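Local coordinates for hemolysin-related protein (Vibrio cholerae serotype O1, PDB 6MLT), which serves as a secreted biofilm matrix protein that binds calcium and sodium ions and probably recognises carbohydrate to support adhesion, at residues V23-S28 / G70-A75; V266-N271 / D454-Q459; A278-L283 / F603-I608; L408-W413 / V429-G434. All coordinates share one frame; numbering follows the deposited sequence.

How the interactions relate
Interactions 2 and 3 hold the same propeller blade, the sheet that includes strands 277-279 and 452-457, and they touch where Met455 packs on Phe282 and on Leu283. Interaction 3 is wholly buried, its centre about 7 Å from that of the chain, and is joined mainly by backbone pairing; interaction 2, also buried but further out, uses amide, carboxylate and water. Interaction 1 is only partly buried, on another blade, and relies on aromatic rings and one arginine. Interaction 4 lies in the beta-prism, its centre about 65 Å from that of interaction 1; it is an antiparallel strand pair, broken by a bulge, with Met410, Val429 and Phe431 on one face and an amide pair on the other.

Interaction 1: residues V23-S28 / G70-A75; sequences VFHPES and GGYIRA
The ring of Tyr72 receives two aromatic groups on the same face. Phe24 comes down edge-on, its CE2 4.0 Å from Tyr72 CD1 with the ring planes at 73°, a T-shaped pair, while the His25 ring forms an offset stack with Tyr72, planes 23° apart. CE2 of Tyr72 sits over the centre of the imidazole, and CD2 of His25 lies over a face of Phe24, closing a three-ring cluster. At the edge of Tyr72, CD2 meets Ser28 OG at 3.8 Å, a hydroxyl hydrogen-bonded to Thr61 OG1. The imidazole is held by its ND1, which donates to Glu27 OE2 over 2.8 Å.

Arg74, its chain extended from CG to NE, brings NH1 to the edge of the Phe24 ring, in its plane. Both NH1, salt-bridged to Glu83, and NH2 donate end-on to Phe24 O, at 3.0 and 2.9 Å, with the oxygen in the guanidinium plane; NH2 also donates to Ser28 O at 3.0 Å and weakly to His25 O. One arginine thus gathers three carbonyls around the type I turn from His25 to Ser28. The loop joins strands 13-19 and 28-30 of neighbouring propeller blades, and strand 71-76 lies between strands 56-63 and 93-94.

Interaction 2: residues V266-N271 / D454-Q459; sequences VNNLSN and DMYDAQ
Asn271 ND2 donates to Asp454 OD2 over 2.9 Å, nearly straight at 166°. The Asn271 side chain is extended toward the carboxylate, CG anti to the backbone N (chi1 -178°). The acceptor lies in the plane of the Asn271 amide, yet the amide nitrogen meets the carboxylate from well above its plane, the two groups being turned 72° apart. Asn268 also points at Asp454 from the opposing direction, but here water intervenes. Its ND2 donates to two waters, each of which donates on to Asp454 OD2 at 2.7 Å, so that this one oxygen accepts three hydrogens. The first of these waters is also 2.6 Å from Tyr456 OH and lies in the plane of that ring, at its edge. Val266 completes the first shell: its two methyls divide the tyrosine between them, CG1 touching Tyr456 OH at 3.6 Å and CG2 touching CE2 at 4.1 Å.

The contact bridges two adjacent blades of the beta-propeller, joining the end of strand 262-266, outermost in its sheet, and the loop after it to strand 452-457 of the next blade. Within that loop, residues 268-271 form a type I turn, with Asn271 N bonded to Asn268 O. The Asn268 amide is kept from rotating by Ser270 OG, which donates to OD1 at 2.6 Å and leaves ND2 directed at the waters. Asn271 is fixed at both ends of its amide, OD1 accepting from Tyr451 N and ND2 having a further bond to Ala452 O. On the far side, Asp454 OD1 is bonded to Ser465 OG, and Lys462 packs against Asn268, Asp454 and Tyr456.

Interaction 3: residues A278-L283 / F603-I608; sequences AVSSFL and FRSATI
Val279 and Phe603 stand side by side as a single antiparallel hydrogen-bonded pair, and their side chains meet at the root, CB to CB at 4.3 Å. From there the phenyl ring leads away: chi1 of -148°, off the usual staggered values, carries it toward strand 224-227. The ring then leans on its own neighbour, its CE1 over a face of the Arg604 guanidinium. Between the backbones, Val279 N donates to a lone pair of Phe603 O at 3.1 Å, and Phe603 N returns the bond to Val279 O at 2.8 Å. Ala278 CA makes a CA-H...O contact with the same oxygen, Phe603 O, at 3.5 Å.

The pairing adds the C-terminal segment to strand 277-279, the first and outermost strand of its propeller blade; since first strands line the centre of a propeller, the tail probably runs near its axis. Beyond the bridge Ser280 and Ser605 face each other, with Ser280 OG 3.7 Å from Ser605 CB. Rather than bonding together, both hydroxyls are bonded to Asp489 OD2. Ser605 OG additionally accepts from Thr607 N at 3.1 Å, an ST turn. Arg604 NE is bonded to Gln277 O, while its NH2 is bonded to Ser224 O.

Interaction 4: residues L408-W413 / V429-G434; sequences LGMNVW and VQFLVG
Met410 packs on Phe431 and Val429 where strands 405-413 and 428-435 of the beta-prism run antiparallel, their short axes at 156°. Next to this pair, Leu408 and Gly409 both face Leu432 in a classic beta bulge. The packing is tightest at the methionine tip. Its chain is extended as far as SD and then bends, with chi3 at 60°, which brings CE against both neighbours: CE is 3.5 Å from Val429 CB, closer than usual for two carbons, and also 3.5 Å from Phe431 CE1. The sulfur lies obliquely beside the ring in a Met-aromatic contact, and strand 352-359 packs against Val429 and Phe431.

The bulge end is the solvent side: Leu408 is partly exposed, its CD1 lying 3.7 Å from Gly434 N. Here Leu432 O accepts from both Leu408 N and Gly409 N, the second bond being longer at 3.3 Å.

On the sheet face opposite Met410 and Phe431, Asn411 and Gln430 lie alongside, with the edge of Trp413 next to Gln430. NE2 of Gln430 is bonded to Ser297 O, leaving OE1 to receive Asn411 ND2 at 3.0 Å, a donor 36° above the plane of the Gln430 carbonyl.

Interaction 1: residues V23-S28 / G70-A75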
loop_
_atom_site.group_PDB
_atom_site.type_symbol
_atom_site.label_atom_id
_atom_site.label_comp_id
_atom_site.label_asym_id
_atom_site.label_seq_id
_atom_site.Cartn_x
_atom_site.Cartn_y
_atom_site.Cartn_z
ATOM N N VAL A 23 33.843 16.165 -8.038
ATOM C CA VAL A 23 35.083 16.733 -7.525
ATOM C C VAL A 23 35.236 16.472 -6.033
ATOM O O VAL A 23 36.351 16.548 -5.508
ATOM C CB VAL A 23 35.162 18.243 -7.802
ATOM C CG1 VAL A 23 35.055 18.507 -9.295
ATOM C CG2 VAL A 23 34.077 18.987 -7.036
ATOM N N PHE A 24 34.143 16.169 -5.335
ATOM C CA PHE A 24 34.199 15.771 -3.933
ATOM C C PHE A 24 34.327 14.253 -3.878
ATOM O O PHE A 24 33.386 13.532 -4.229
ATOM C CB PHE A 24 32.956 16.250 -3.190
ATOM C CG PHE A 24 32.923 15.852 -1.747
ATOM C CD1 PHE A 24 33.740 16.480 -0.828
ATOM C CD2 PHE A 24 32.068 14.854 -1.308
ATOM C CE1 PHE A 24 33.714 16.115 0.503
ATOM C CE2 PHE A 24 32.038 14.482 0.029
ATOM C CZ PHE A 24 32.862 15.118 0.930
ATOM N N HIS A 25 35.495 13.770 -3.447
ATOM C CA HIS A 25 35.799 12.346 -3.364
ATOM C C HIS A 25 35.450 11.649 -4.674
ATOM O O HIS A 25 34.501 10.852 -4.730
ATOM C CB HIS A 25 35.060 11.710 -2.186
ATOM C CG HIS A 25 35.665 12.041 -0.858
ATOM N ND1 HIS A 25 36.801 11.422 -0.382
ATOM C CD2 HIS A 25 35.307 12.945 0.084
ATOM C CE1 HIS A 25 37.111 11.924 0.801
ATOM N NE2 HIS A 25 36.220 12.848 1.108
ATOM N N PRO A 26 36.198 11.917 -5.749
ATOM C CA PRO A 26 35.870 11.290 -7.039
ATOM C C PRO A 26 35.913 9.774 -6.996
ATOM O O PRO A 26 35.226 9.127 -7.795
ATOM C CB PRO A 26 36.930 11.865 -7.994
ATOM C CG PRO A 26 38.020 12.372 -7.123
ATOM C CD PRO A 26 37.357 12.819 -5.847
ATOM N N GLU A 27 36.694 9.186 -6.087
ATOM C CA GLU A 27 36.769 7.733 -5.995
ATOM C C GLU A 27 35.486 7.113 -5.453
ATOM O O GLU A 27 35.270 5.911 -5.643
ATOM C CB GLU A 27 37.945 7.318 -5.111
ATOM C CG GLU A 27 37.712 7.441 -3.597
ATOM C CD GLU A 27 37.671 8.890 -3.099
ATOM O OE1 GLU A 27 37.957 9.820 -3.886
ATOM O OE2 GLU A 27 37.349 9.091 -1.907
ATOM N N SER A 28 34.647 7.888 -4.767
ATOM C CA SER A 28 33.421 7.373 -4.154
ATOM C C SER A 28 32.299 7.569 -5.161
ATOM O O SER A 28 31.585 8.572 -5.141
ATOM C CB SER A 28 33.133 8.086 -2.839
ATOM O OG SER A 28 31.952 7.592 -2.230
ATOM N N GLY A 70 30.931 1.991 4.821
ATOM C CA GLY A 70 30.392 3.335 4.827
ATOM C C GLY A 70 30.614 4.062 3.510
ATOM O O GLY A 70 31.522 3.757 2.739
ATOM N N GLY A 71 29.751 5.048 3.256
ATOM C CA GLY A 71 29.839 5.869 2.063
ATOM C C GLY A 71 29.321 7.266 2.335
ATOM O O GLY A 71 28.856 7.570 3.434
ATOM N N TYR A 72 29.396 8.126 1.316
ATOM C CA TYR A 72 28.992 9.522 1.445
ATOM C C TYR A 72 27.561 9.701 0.967
ATOM O O TYR A 72 27.193 9.205 -0.099
ATOM C CB TYR A 72 29.919 10.449 0.654
ATOM C CG TYR A 72 31.279 10.600 1.291
ATOM C CD1 TYR A 72 31.449 11.384 2.424
ATOM C CD2 TYR A 72 32.389 9.939 0.776
ATOM C CE1 TYR A 72 32.689 11.512 3.024
ATOM C CE2 TYR A 72 33.639 10.066 1.371
ATOM C CZ TYR A 72 33.778 10.850 2.492
ATOM O OH TYR A 72 35.009 10.975 3.085
ATOM N N ILE A 73 26.766 10.426 1.751
ATOM C CA ILE A 73 25.444 10.846 1.302
ATOM C C ILE A 73 25.603 11.968 0.291
ATOM O O ILE A 73 26.323 12.945 0.536
ATOM C CB ILE A 73 24.583 11.307 2.487
ATOM C CG1 ILE A 73 24.494 10.211 3.548
ATOM C CG2 ILE A 73 23.189 11.700 2.009
ATOM C CD1 ILE A 73 23.835 10.679 4.856
ATOM N N ARG A 74 24.925 11.839 -0.846
ATOM C CA ARG A 74 24.960 12.848 -1.893
ATOM C C ARG A 74 23.543 13.165 -2.344
ATOM O O ARG A 74 22.716 12.262 -2.494
ATOM C CB ARG A 74 25.773 12.381 -3.103
ATOM C CG ARG A 74 27.220 12.020 -2.815
ATOM C CD ARG A 74 27.966 11.814 -4.135
ATOM N NE ARG A 74 29.304 11.238 -3.984
ATOM C CZ ARG A 74 30.446 11.917 -4.062
ATOM N NH1 ARG A 74 30.451 13.228 -4.260
ATOM N NH2 ARG A 74 31.601 11.277 -3.933
ATOM N N ALA A 75 23.278 14.446 -2.572
ATOM C CA ALA A 75 22.000 14.910 -3.096
ATOM C C ALA A 75 22.182 15.358 -4.540
ATOM O O ALA A 75 23.029 16.214 -4.826
ATOM C CB ALA A 75 21.443 16.058 -2.254
#

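Interaction 2: residues V266-N271 / D454-Q459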
loop_
_atom_site.group_PDB
_atom_site.type_symbol
_atom_site.label_atom_id
_atom_site.label_comp_id
_atom_site.label_asym_id
_atom_site.label_seq_id
_atom_site.Cartn_x
_atom_site.Cartn_y
_atom_site.Cartn_z
ATOM N N VAL A 266 5.707 -20.415 1.327
ATOM C CA VAL A 266 6.366 -21.173 0.274
ATOM C C VAL A 266 7.857 -21.221 0.571
ATOM O O VAL A 266 8.483 -20.183 0.805
ATOM C CB VAL A 266 6.117 -20.554 -1.115
ATOM C CG1 VAL A 266 6.978 -21.238 -2.178
ATOM C CG2 VAL A 266 4.631 -20.671 -1.491
ATOM N N ASN A 267 8.421 -22.423 0.568
ATOM C CA ASN A 267 9.857 -22.620 0.449
ATOM C C ASN A 267 10.092 -23.199 -0.936
ATOM O O ASN A 267 9.499 -24.225 -1.284
ATOM C CB ASN A 267 10.401 -23.553 1.528
ATOM C CG ASN A 267 11.816 -24.000 1.236
ATOM O OD1 ASN A 267 12.044 -25.132 0.813
ATOM N ND2 ASN A 267 12.771 -23.094 1.407
ATOM N N ASN A 268 10.917 -22.529 -1.730
ATOM C CA ASN A 268 11.075 -22.867 -3.142
ATOM C C ASN A 268 12.548 -23.145 -3.426
ATOM O O ASN A 268 13.333 -22.215 -3.640
ATOM C CB ASN A 268 10.548 -21.750 -4.028
ATOM C CG ASN A 268 10.638 -22.097 -5.497
ATOM O OD1 ASN A 268 11.043 -23.206 -5.859
ATOM N ND2 ASN A 268 10.254 -21.163 -6.350
ATOM N N LEU A 269 12.915 -24.429 -3.454
ATOM C CA LEU A 269 14.309 -24.798 -3.670
ATOM C C LEU A 269 14.765 -24.534 -5.100
ATOM O O LEU A 269 15.972 -24.404 -5.333
ATOM C CB LEU A 269 14.522 -26.270 -3.309
ATOM C CG LEU A 269 14.281 -26.609 -1.831
ATOM C CD1 LEU A 269 14.413 -28.107 -1.594
ATOM C CD2 LEU A 269 15.233 -25.848 -0.915
ATOM N N SER A 270 13.836 -24.450 -6.059
ATOM C CA SER A 270 14.185 -24.076 -7.424
ATOM C C SER A 270 14.435 -22.579 -7.584
ATOM O O SER A 270 14.942 -22.163 -8.630
ATOM C CB SER A 270 13.080 -24.518 -8.388
ATOM O OG SER A 270 11.941 -23.681 -8.272
ATOM N N ASN A 271 14.093 -21.761 -6.579
ATOM C CA ASN A 271 14.390 -20.333 -6.588
ATOM C C ASN A 271 14.412 -19.845 -5.147
ATOM O O ASN A 271 13.475 -19.171 -4.698
ATOM C CB ASN A 271 13.363 -19.549 -7.406
ATOM C CG ASN A 271 13.670 -18.058 -7.463
ATOM O OD1 ASN A 271 14.834 -17.645 -7.441
ATOM N ND2 ASN A 271 12.624 -17.242 -7.554
ATOM N N ASP A 454 9.535 -14.087 -9.218
ATOM C CA ASP A 454 8.312 -14.876 -9.150
ATOM C C ASP A 454 7.143 -14.011 -8.699
ATOM O O ASP A 454 7.265 -13.226 -7.756
ATOM C CB ASP A 454 8.472 -16.059 -8.185
ATOM C CG ASP A 454 9.458 -17.097 -8.695
ATOM O OD1 ASP A 454 9.855 -16.991 -9.872
ATOM O OD2 ASP A 454 9.842 -18.007 -7.924
ATOM N N MET A 455 6.006 -14.190 -9.367
ATOM C CA MET A 455 4.761 -13.502 -9.053
ATOM C C MET A 455 3.774 -14.506 -8.475
ATOM O O MET A 455 3.549 -15.569 -9.066
ATOM C CB MET A 455 4.169 -12.855 -10.306
ATOM C CG MET A 455 2.779 -12.244 -10.125
ATOM S SD MET A 455 2.819 -10.699 -9.206
ATOM C CE MET A 455 3.623 -9.633 -10.402
ATOM N N TYR A 456 3.186 -14.161 -7.334
ATOM C CA TYR A 456 2.183 -14.977 -6.664
ATOM C C TYR A 456 0.858 -14.227 -6.578
ATOM O O TYR A 456 0.833 -13.002 -6.435
ATOM C CB TYR A 456 2.648 -15.352 -5.250
ATOM C CG TYR A 456 3.703 -16.431 -5.243
ATOM C CD1 TYR A 456 5.039 -16.125 -5.462
ATOM C CD2 TYR A 456 3.362 -17.761 -5.048
ATOM C CE1 TYR A 456 6.002 -17.112 -5.469
ATOM C CE2 TYR A 456 4.324 -18.756 -5.054
ATOM C CZ TYR A 456 5.636 -18.425 -5.269
ATOM O OH TYR A 456 6.607 -19.403 -5.279
ATOM N N ASP A 457 -0.252 -14.968 -6.643
ATOM C CA ASP A 457 -1.543 -14.349 -6.373
ATOM C C ASP A 457 -1.804 -14.331 -4.862
ATOM O O ASP A 457 -0.997 -14.804 -4.052
ATOM C CB ASP A 457 -2.659 -15.046 -7.161
ATOM C CG ASP A 457 -2.974 -16.450 -6.666
ATOM O OD1 ASP A 457 -2.549 -16.847 -5.562
ATOM O OD2 ASP A 457 -3.671 -17.167 -7.414
ATOM N N ALA A 458 -2.942 -13.756 -4.468
ATOM C CA ALA A 458 -3.223 -13.563 -3.047
ATOM C C ALA A 458 -3.342 -14.878 -2.284
ATOM O O ALA A 458 -3.167 -14.887 -1.058
ATOM C CB ALA A 458 -4.506 -12.748 -2.876
ATOM N N GLN A 459 -3.624 -15.980 -2.973
ATOM C CA GLN A 459 -3.811 -17.282 -2.345
ATOM C C GLN A 459 -2.537 -18.112 -2.300
ATOM O O GLN A 459 -2.562 -19.224 -1.769
ATOM C CB GLN A 459 -4.896 -18.077 -3.083
ATOM C CG GLN A 459 -6.312 -17.580 -2.844
ATOM C CD GLN A 459 -6.576 -16.229 -3.474
ATOM O OE1 GLN A 459 -6.284 -16.009 -4.652
ATOM N NE2 GLN A 459 -7.130 -15.313 -2.690
HETATM O O HOH W 1 9.059 -18.595 -5.365
HETATM O O HOH W 2 10.080 -20.463 -9.110
#

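Interaction 3: residues A278-L283 / F603-I608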
loop_
_atom_site.group_PDB
_atom_site.type_symbol
_atom_site.label_atom_id
_atom_site.label_comp_id
_atom_site.label_asym_id
_atom_site.label_seq_id
_atom_site.Cartn_x
_atom_site.Cartn_y
_atom_site.Cartn_z
ATOM N N ALA A 278 7.291 -6.519 -3.676
ATOM C CA ALA A 278 6.323 -5.484 -4.005
ATOM C C ALA A 278 4.951 -6.139 -4.082
ATOM O O ALA A 278 4.827 -7.285 -4.526
ATOM C CB ALA A 278 6.671 -4.785 -5.328
ATOM N N VAL A 279 3.928 -5.425 -3.620
ATOM C CA VAL A 279 2.564 -5.938 -3.562
ATOM C C VAL A 279 1.658 -4.902 -4.210
ATOM O O VAL A 279 1.633 -3.743 -3.779
ATOM C CB VAL A 279 2.121 -6.216 -2.115
ATOM C CG1 VAL A 279 0.714 -6.808 -2.085
ATOM C CG2 VAL A 279 3.131 -7.129 -1.416
ATOM N N SER A 280 0.922 -5.299 -5.239
ATOM C CA SER A 280 0.170 -4.294 -5.985
ATOM C C SER A 280 -0.858 -4.970 -6.883
ATOM O O SER A 280 -1.021 -6.195 -6.878
ATOM C CB SER A 280 1.114 -3.417 -6.805
ATOM O OG SER A 280 0.482 -2.201 -7.137
ATOM N N SER A 281 -1.575 -4.139 -7.638
ATOM C CA SER A 281 -2.532 -4.602 -8.644
ATOM C C SER A 281 -1.747 -5.000 -9.889
ATOM O O SER A 281 -1.566 -4.221 -10.827
ATOM C CB SER A 281 -3.557 -3.515 -8.955
ATOM O OG SER A 281 -4.274 -3.135 -7.797
ATOM N N PHE A 282 -1.257 -6.241 -9.879
ATOM C CA PHE A 282 -0.438 -6.780 -10.957
ATOM C C PHE A 282 -1.216 -7.656 -11.926
ATOM O O PHE A 282 -0.796 -7.810 -13.078
ATOM C CB PHE A 282 0.695 -7.646 -10.394
ATOM C CG PHE A 282 1.767 -6.893 -9.661
ATOM C CD1 PHE A 282 2.542 -5.953 -10.311
ATOM C CD2 PHE A 282 2.056 -7.191 -8.337
ATOM C CE1 PHE A 282 3.558 -5.289 -9.644
ATOM C CE2 PHE A 282 3.075 -6.528 -7.668
ATOM C CZ PHE A 282 3.826 -5.582 -8.328
ATOM N N LEU A 283 -2.295 -8.278 -11.466
ATOM C CA LEU A 283 -3.007 -9.290 -12.229
ATOM C C LEU A 283 -4.278 -8.756 -12.872
ATOM O O LEU A 283 -4.936 -9.487 -13.616
ATOM C CB LEU A 283 -3.346 -10.478 -11.323
ATOM C CG LEU A 283 -2.185 -11.022 -10.485
ATOM C CD1 LEU A 283 -2.632 -12.267 -9.720
ATOM C CD2 LEU A 283 -0.991 -11.328 -11.366
ATOM N N PHE A 603 2.264 -1.687 -2.025
ATOM C CA PHE A 603 3.484 -1.536 -1.246
ATOM C C PHE A 603 4.660 -1.583 -2.210
ATOM O O PHE A 603 4.791 -2.526 -2.996
ATOM C CB PHE A 603 3.591 -2.626 -0.174
ATOM C CG PHE A 603 4.301 -2.180 1.071
ATOM C CD1 PHE A 603 5.685 -2.124 1.107
ATOM C CD2 PHE A 603 3.588 -1.803 2.203
ATOM C CE1 PHE A 603 6.342 -1.706 2.244
ATOM C CE2 PHE A 603 4.246 -1.385 3.346
ATOM C CZ PHE A 603 5.623 -1.334 3.366
ATOM N N ARG A 604 5.492 -0.541 -2.151
ATOM C CA ARG A 604 6.594 -0.321 -3.087
ATOM C C ARG A 604 6.099 -0.213 -4.530
ATOM O O ARG A 604 6.761 -0.648 -5.471
ATOM C CB ARG A 604 7.675 -1.397 -2.923
ATOM C CG ARG A 604 8.688 -1.031 -1.809
ATOM C CD ARG A 604 9.679 -2.153 -1.517
ATOM N NE ARG A 604 9.059 -3.237 -0.752
ATOM C CZ ARG A 604 9.147 -3.388 0.564
ATOM N NH1 ARG A 604 9.839 -2.534 1.310
ATOM N NH2 ARG A 604 8.546 -4.412 1.142
ATOM N N SER A 605 4.940 0.418 -4.705
ATOM C CA SER A 605 4.458 0.858 -6.006
ATOM C C SER A 605 4.484 2.380 -6.094
ATOM O O SER A 605 4.110 3.076 -5.141
ATOM C CB SER A 605 3.029 0.375 -6.271
ATOM O OG SER A 605 2.537 0.973 -7.455
ATOM N N ALA A 606 4.907 2.890 -7.248
ATOM C CA ALA A 606 4.904 4.320 -7.519
ATOM C C ALA A 606 3.578 4.825 -8.071
ATOM O O ALA A 606 3.424 6.037 -8.258
ATOM C CB ALA A 606 6.024 4.668 -8.508
ATOM N N THR A 607 2.623 3.941 -8.348
ATOM C CA THR A 607 1.415 4.333 -9.065
ATOM C C THR A 607 0.421 4.993 -8.118
ATOM O O THR A 607 -0.003 4.386 -7.131
ATOM C CB THR A 607 0.772 3.121 -9.731
ATOM O OG1 THR A 607 1.718 2.497 -10.605
ATOM C CG2 THR A 607 -0.477 3.538 -10.536
ATOM N N ILE A 608 0.024 6.224 -8.433
ATOM C CA ILE A 608 -1.009 6.900 -7.653
ATOM C C ILE A 608 -2.349 6.258 -7.980
ATOM O O ILE A 608 -2.744 6.180 -9.148
ATOM C CB ILE A 608 -1.029 8.408 -7.945
ATOM C CG1 ILE A 608 0.282 9.050 -7.488
ATOM C CG2 ILE A 608 -2.231 9.081 -7.255
ATOM C CD1 ILE A 608 0.419 10.526 -7.873
#

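Interaction 4: residues L408-W413 / V429-G434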
loop_
_atom_site.group_PDB
_atom_site.type_symbol
_atom_site.label_atom_id
_atom_site.label_comp_id
_atom_site.label_asym_id
_atom_site.label_seq_id
_atom_site.Cartn_x
_atom_site.Cartn_y
_atom_site.Cartn_z
ATOM N N LEU A 408 -27.034 -6.267 -3.286
ATOM C CA LEU A 408 -26.179 -5.093 -3.186
ATOM C C LEU A 408 -26.909 -3.818 -2.791
ATOM O O LEU A 408 -26.250 -2.851 -2.395
ATOM C CB LEU A 408 -25.470 -4.841 -4.521
ATOM C CG LEU A 408 -24.569 -5.960 -5.034
ATOM C CD1 LEU A 408 -23.966 -5.563 -6.374
ATOM C CD2 LEU A 408 -23.476 -6.296 -4.024
ATOM N N GLY A 409 -28.229 -3.779 -2.915
ATOM C CA GLY A 409 -28.974 -2.593 -2.534
ATOM C C GLY A 409 -30.443 -2.756 -2.858
ATOM O O GLY A 409 -30.908 -3.851 -3.192
ATOM N N MET A 410 -31.172 -1.645 -2.758
ATOM C CA MET A 410 -32.598 -1.637 -3.052
ATOM C C MET A 410 -32.985 -0.293 -3.653
ATOM O O MET A 410 -32.392 0.739 -3.334
ATOM C CB MET A 410 -33.444 -1.882 -1.795
ATOM C CG MET A 410 -33.164 -3.192 -1.064
ATOM S SD MET A 410 -34.117 -3.345 0.473
ATOM C CE MET A 410 -35.794 -3.264 -0.144
ATOM N N ASN A 411 -33.985 -0.316 -4.531
ATOM C CA ASN A 411 -34.738 0.887 -4.856
ATOM C C ASN A 411 -35.922 0.967 -3.901
ATOM O O ASN A 411 -36.576 -0.043 -3.621
ATOM C CB ASN A 411 -35.213 0.875 -6.309
ATOM C CG ASN A 411 -34.077 1.062 -7.298
ATOM O OD1 ASN A 411 -33.118 1.782 -7.032
ATOM N ND2 ASN A 411 -34.183 0.407 -8.449
ATOM N N VAL A 412 -36.173 2.165 -3.378
ATOM C CA VAL A 412 -37.154 2.376 -2.319
ATOM C C VAL A 412 -38.095 3.493 -2.745
ATOM O O VAL A 412 -37.646 4.558 -3.181
ATOM C CB VAL A 412 -36.468 2.719 -0.982
ATOM C CG1 VAL A 412 -37.493 2.918 0.128
ATOM C CG2 VAL A 412 -35.469 1.623 -0.604
ATOM N N TRP A 413 -39.396 3.240 -2.639
ATOM C CA TRP A 413 -40.433 4.233 -2.893
ATOM C C TRP A 413 -41.124 4.557 -1.577
ATOM O O TRP A 413 -41.578 3.643 -0.877
ATOM C CB TRP A 413 -41.482 3.714 -3.878
ATOM C CG TRP A 413 -41.066 3.561 -5.321
ATOM C CD1 TRP A 413 -41.447 4.350 -6.372
ATOM C CD2 TRP A 413 -40.228 2.539 -5.873
ATOM N NE1 TRP A 413 -40.891 3.887 -7.539
ATOM C CE2 TRP A 413 -40.139 2.775 -7.262
ATOM C CE3 TRP A 413 -39.546 1.447 -5.330
ATOM C CZ2 TRP A 413 -39.387 1.968 -8.108
ATOM C CZ3 TRP A 413 -38.806 0.646 -6.169
ATOM C CH2 TRP A 413 -38.730 0.908 -7.542
ATOM N N VAL A 429 -40.673 -1.633 -2.946
ATOM C CA VAL A 429 -39.260 -1.984 -2.906
ATOM C C VAL A 429 -38.888 -2.800 -4.134
ATOM O O VAL A 429 -39.724 -3.452 -4.763
ATOM C CB VAL A 429 -38.875 -2.774 -1.634
ATOM C CG1 VAL A 429 -39.059 -1.925 -0.405
ATOM C CG2 VAL A 429 -39.697 -4.055 -1.535
ATOM N N GLN A 430 -37.598 -2.768 -4.446
ATOM C CA GLN A 430 -37.020 -3.527 -5.541
ATOM C C GLN A 430 -35.583 -3.836 -5.160
ATOM O O GLN A 430 -34.882 -2.967 -4.638
ATOM C CB GLN A 430 -37.092 -2.745 -6.857
ATOM C CG GLN A 430 -36.411 -3.408 -8.039
ATOM C CD GLN A 430 -36.559 -2.587 -9.307
ATOM O OE1 GLN A 430 -36.393 -1.366 -9.292
ATOM N NE2 GLN A 430 -36.900 -3.249 -10.406
ATOM N N PHE A 431 -35.157 -5.069 -5.404
ATOM C CA PHE A 431 -33.849 -5.534 -4.964
ATOM C C PHE A 431 -32.849 -5.489 -6.109
ATOM O O PHE A 431 -33.162 -5.881 -7.236
ATOM C CB PHE A 431 -33.946 -6.950 -4.404
ATOM C CG PHE A 431 -34.947 -7.077 -3.304
ATOM C CD1 PHE A 431 -34.659 -6.603 -2.036
ATOM C CD2 PHE A 431 -36.189 -7.633 -3.542
ATOM C CE1 PHE A 431 -35.594 -6.697 -1.019
ATOM C CE2 PHE A 431 -37.128 -7.733 -2.528
ATOM C CZ PHE A 431 -36.826 -7.263 -1.266
ATOM N N LEU A 432 -31.644 -5.015 -5.799
ATOM C CA LEU A 432 -30.550 -4.886 -6.752
ATOM C C LEU A 432 -29.461 -5.893 -6.401
ATOM O O LEU A 432 -29.032 -5.969 -5.243
ATOM C CB LEU A 432 -29.981 -3.468 -6.724
ATOM C CG LEU A 432 -31.015 -2.342 -6.768
ATOM C CD1 LEU A 432 -30.363 -0.989 -6.539
ATOM C CD2 LEU A 432 -31.761 -2.365 -8.092
ATOM N N VAL A 433 -29.007 -6.651 -7.402
ATOM C CA VAL A 433 -28.057 -7.737 -7.201
ATOM C C VAL A 433 -26.920 -7.614 -8.215
ATOM O O VAL A 433 -27.019 -6.902 -9.215
ATOM C CB VAL A 433 -28.730 -9.119 -7.323
ATOM C CG1 VAL A 433 -29.831 -9.273 -6.268
ATOM C CG2 VAL A 433 -29.301 -9.314 -8.722
ATOM N N GLY A 434 -25.841 -8.353 -7.951
ATOM C CA GLY A 434 -24.697 -8.379 -8.845
ATOM C C GLY A 434 -23.838 -9.603 -8.618
ATOM O O GLY A 434 -23.832 -10.192 -7.532
#